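Local coordinates for protein Myo-inositol phosphohydrolase (Mitsuokella multacida, PDB 4WU3) that probably removes phosphate from inositol hexakisphosphate as a PTP-like phytase, and binds inositol-(1,3,4,5)-tetrakisphosphate, at residues 356-359 with 360-363; 553-556 with 557-561. The protein carries 2 engineered substitutions. One frame throughout, in Å; residues are numbered along the deposited sequence.

Contact 1. Residues 356-359 with 360-363; sequences FRTM and NSAF
Thr-358 and Ser-361 stand at the two ends of a type I beta turn that carries the chain off strand 357-358, the edge strand of a mixed sheet in the PTP-like half holding the signature loop at 540-546. The turn is closed by Ser-361 N giving a 3.0 Å hydrogen bond to Thr-358 O. A second bond runs the other way: Thr-358 N points almost straight at Ser-361 OG, 2.9 Å away at 173°, so backbone and hydroxyl tie the same two residues twice. Ser-361 reaches it because OG lies beside its own backbone N, chi1 -71°, which turns the hydroxyl back over the strand end. Thr-358 sets OG1 between its backbone N and carbonyl carbon (chi1 75°). From there OG1 accepts Asn-360 N at 3.1 Å, an ST turn formed inside the beta turn. A water donates to Thr-358 OG1 at 2.9 Å and also meets Ser-361 OG, bridging the two side chains. OG1 is further bonded to Gln-411 OE1, which Asn-360 ND2 shares. A valine in place of Thr-358 would probably leave Asn-360 N without its side-chain acceptor and cost the water and Gln-411 OE1 one of their partners. Met-359 turns from the polar cluster and packs on Met-551 of helix 545-558. Thr-358 OG1 also lies 3.6 Å from Asn-360 CB.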
# COMPACT_ATOMS: atom_id res chain seq x y z
N PHE A 356 -35.36 -25.55 -16.57
CA PHE A 356 -35.66 -26.98 -16.62
C PHE A 356 -35.56 -27.47 -18.04
O PHE A 356 -36.06 -26.80 -18.94
CB PHE A 356 -37.07 -27.28 -16.11
CG PHE A 356 -37.47 -28.73 -16.23
CD1 PHE A 356 -37.08 -29.66 -15.29
CD2 PHE A 356 -38.24 -29.17 -17.30
CE1 PHE A 356 -37.44 -30.99 -15.40
CE2 PHE A 356 -38.61 -30.50 -17.41
CZ PHE A 356 -38.20 -31.42 -16.46
N ARG A 357 -34.94 -28.62 -18.25
CA ARG A 357 -34.91 -29.23 -19.58
C ARG A 357 -34.63 -30.71 -19.49
O ARG A 357 -34.03 -31.18 -18.51
CB ARG A 357 -33.85 -28.57 -20.47
CG ARG A 357 -32.41 -28.78 -20.03
CD ARG A 357 -31.95 -27.76 -19.00
NE ARG A 357 -30.49 -27.73 -18.89
CZ ARG A 357 -29.81 -27.00 -18.02
NH1 ARG A 357 -30.41 -26.22 -17.16
NH2 ARG A 357 -28.51 -27.05 -17.98
N THR A 358 -35.09 -31.45 -20.49
CA THR A 358 -34.69 -32.85 -20.66
C THR A 358 -34.02 -32.94 -22.01
O THR A 358 -34.07 -32.00 -22.80
CB THR A 358 -35.88 -33.84 -20.59
OG1 THR A 358 -36.66 -33.79 -21.79
CG2 THR A 358 -36.77 -33.55 -19.39
N MET A 359 -33.39 -34.07 -22.29
CA MET A 359 -32.71 -34.25 -23.56
C MET A 359 -33.71 -34.47 -24.68
O MET A 359 -33.32 -34.59 -25.85
CB MET A 359 -31.73 -35.41 -23.47
CG MET A 359 -30.62 -35.16 -22.45
SD MET A 359 -29.69 -33.68 -22.87
CE MET A 359 -30.48 -32.41 -21.90
N ASN A 360 -35.00 -34.52 -24.34
CA ASN A 360 -36.07 -34.54 -25.34
C ASN A 360 -36.67 -33.15 -25.60
O ASN A 360 -37.56 -33.01 -26.43
CB ASN A 360 -37.20 -35.49 -24.92
CG ASN A 360 -36.73 -36.92 -24.75
OD1 ASN A 360 -36.15 -37.51 -25.66
ND2 ASN A 360 -36.99 -37.49 -23.58
N SER A 361 -36.18 -32.14 -24.88
CA SER A 361 -36.74 -30.79 -24.96
C SER A 361 -36.44 -30.11 -26.29
O SER A 361 -35.56 -30.54 -27.03
CB SER A 361 -36.21 -29.91 -23.83
OG SER A 361 -36.75 -30.31 -22.57
N ALA A 362 -37.17 -29.04 -26.59
CA ALA A 362 -36.90 -28.23 -27.78
C ALA A 362 -35.71 -27.31 -27.55
O ALA A 362 -35.50 -26.80 -26.45
CB ALA A 362 -38.12 -27.41 -28.16
N PHE A 363 -34.91 -27.11 -28.59
CA PHE A 363 -33.86 -26.10 -28.54
C PHE A 363 -34.47 -24.72 -28.27
O PHE A 363 -35.62 -24.45 -28.66
CB PHE A 363 -33.08 -26.05 -29.86
CG PHE A 363 -32.16 -27.22 -30.07
CD1 PHE A 363 -31.80 -28.04 -29.01
CD2 PHE A 363 -31.62 -27.48 -31.31
CE1 PHE A 363 -30.93 -29.10 -29.20
CE2 PHE A 363 -30.76 -28.54 -31.51
CZ PHE A 363 -30.41 -29.35 -30.45
O HOH W 1 -39.04 -32.54 -22.76

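Contact 2. Residues 553-556 with 557-561; sequences MYDM and MKNPD
This is an i to i+4 contact at the C-terminal end of helix 545-558, the helix that follows the PTP signature loop, where Tyr-554 and Asp-555 meet Lys-558 and Asn-559 one turn on. Backbone bonds carry the helix to its last turn: Lys-558 N to Tyr-554 O at 3.1 Å and Asn-559 N to Asp-555 O at 2.9 Å. The side chains of Tyr-554 and Lys-558 run side by side, pointing the same way. With its CG opposite the backbone N, chi1 -174°, the tyrosine lays its ring along the lysine, and Lys-558 CG sits over one face in a CH-pi contact, 4.0 Å from the ring centroid and 20° off the normal. The bend at chi2 carries CD along the ring too, 3.7 Å from Tyr-554 CE1. On the next position round the helix, the Asp-555 carboxylate and Asn-559 amide stand 90° apart. Asn-559 ND2 makes weak bonds to both Asp-555 OD1, at 3.2 Å, and Asp-555 O. The stronger partners lie elsewhere: Arg-570 forms a salt bridge with Asp-555 OD1, Gln-571 binds OD2, and Lys-383 takes Asn-559 OD1. Met-556 packs between helices 564-573 and 593-613. Asn-559 leaves helical angles. Met-556 O receives a weak bond from Asn-559 N but none from Pro-560, which has no N-H; Pro-560 CD lies 3.5 Å from that oxygen.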
# COMPACT_ATOMS: atom_id res chain seq x y z
N MET A 553 -20.44 -33.30 -19.48
CA MET A 553 -19.49 -34.38 -19.23
C MET A 553 -20.14 -35.75 -19.38
O MET A 553 -19.55 -36.68 -19.94
CB MET A 553 -18.88 -34.25 -17.83
CG MET A 553 -17.77 -33.23 -17.75
SD MET A 553 -16.98 -33.24 -16.14
CE MET A 553 -17.94 -32.02 -15.24
N TYR A 554 -21.36 -35.89 -18.88
CA TYR A 554 -22.11 -37.12 -19.02
C TYR A 554 -22.49 -37.37 -20.49
O TYR A 554 -22.32 -38.48 -20.99
CB TYR A 554 -23.36 -37.07 -18.14
CG TYR A 554 -24.14 -38.36 -18.08
CD1 TYR A 554 -23.52 -39.56 -17.79
CD2 TYR A 554 -25.51 -38.37 -18.29
CE1 TYR A 554 -24.23 -40.74 -17.72
CE2 TYR A 554 -26.23 -39.55 -18.23
CZ TYR A 554 -25.59 -40.73 -17.94
OH TYR A 554 -26.31 -41.90 -17.88
N ASP A 555 -22.99 -36.34 -21.17
CA ASP A 555 -23.29 -36.43 -22.59
C ASP A 555 -22.08 -37.00 -23.34
O ASP A 555 -22.21 -37.98 -24.08
CB ASP A 555 -23.68 -35.06 -23.13
CG ASP A 555 -24.41 -35.12 -24.48
OD1 ASP A 555 -24.53 -36.22 -25.08
OD2 ASP A 555 -24.87 -34.05 -24.95
N MET A 556 -20.91 -36.39 -23.14
CA MET A 556 -19.69 -36.81 -23.82
C MET A 556 -19.39 -38.26 -23.54
O MET A 556 -19.04 -39.03 -24.44
CB MET A 556 -18.47 -36.02 -23.33
CG MET A 556 -18.32 -34.64 -23.90
SD MET A 556 -16.93 -33.79 -23.12
CE MET A 556 -17.64 -32.16 -22.97
N MET A 557 -19.46 -38.62 -22.26
CA MET A 557 -19.13 -39.97 -21.84
C MET A 557 -19.96 -40.99 -22.62
O MET A 557 -19.46 -42.02 -23.03
CB MET A 557 -19.35 -40.15 -20.33
CG MET A 557 -18.30 -39.48 -19.45
SD MET A 557 -18.74 -39.41 -17.70
CE MET A 557 -18.51 -41.12 -17.22
N LYS A 558 -21.24 -40.68 -22.82
CA LYS A 558 -22.19 -41.62 -23.42
C LYS A 558 -22.16 -41.55 -24.95
O LYS A 558 -22.53 -42.50 -25.63
CB LYS A 558 -23.61 -41.33 -22.93
CG LYS A 558 -23.77 -41.33 -21.41
CD LYS A 558 -23.89 -42.74 -20.86
CE LYS A 558 -25.24 -43.36 -21.21
NZ LYS A 558 -25.40 -44.71 -20.61
N ASN A 559 -21.71 -40.42 -25.48
CA ASN A 559 -21.71 -40.19 -26.91
C ASN A 559 -20.37 -39.64 -27.36
O ASN A 559 -20.29 -38.52 -27.86
CB ASN A 559 -22.82 -39.21 -27.28
CG ASN A 559 -24.19 -39.75 -26.96
OD1 ASN A 559 -24.73 -40.57 -27.70
ND2 ASN A 559 -24.75 -39.32 -25.86
N PRO A 560 -19.30 -40.43 -27.19
CA PRO A 560 -17.95 -39.98 -27.51
C PRO A 560 -17.73 -39.73 -29.01
O PRO A 560 -16.74 -39.11 -29.40
CB PRO A 560 -17.06 -41.12 -26.98
CG PRO A 560 -17.95 -42.31 -26.92
CD PRO A 560 -19.33 -41.80 -26.64
N ASP A 561 -18.66 -40.19 -29.84
CA ASP A 561 -18.57 -39.97 -31.29
C ASP A 561 -19.08 -38.59 -31.71
O ASP A 561 -18.96 -38.21 -32.87
CB ASP A 561 -19.35 -41.05 -32.03
CG ASP A 561 -20.80 -41.17 -31.54
OD1 ASP A 561 -21.07 -40.90 -30.35
OD2 ASP A 561 -21.66 -41.55 -32.36

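The turn at 356-363 precedes the helix end at 553-561 in the chain; the two do not touch, with nearest atoms about 5 Å and centres about 17 Å apart. Helix 545-558 joins them: Arg-357 of contact 1 packs on its Thr-547, Thr-548 and Met-551, and its last turns form contact 2. A second tie is the pair Arg-382 and Lys-383, the first bonded to Met-359 O and Ser-361 O, the second to Asn-559 and Asp-561. Contact 1 approaches a ligand more closely: the side chain of Arg-357, which bonds the carbonyl of Gly-543 in the pocket loop, is about 8 Å from a bound inositol tetrakisphosphate, that of Met-553 about 11 Å.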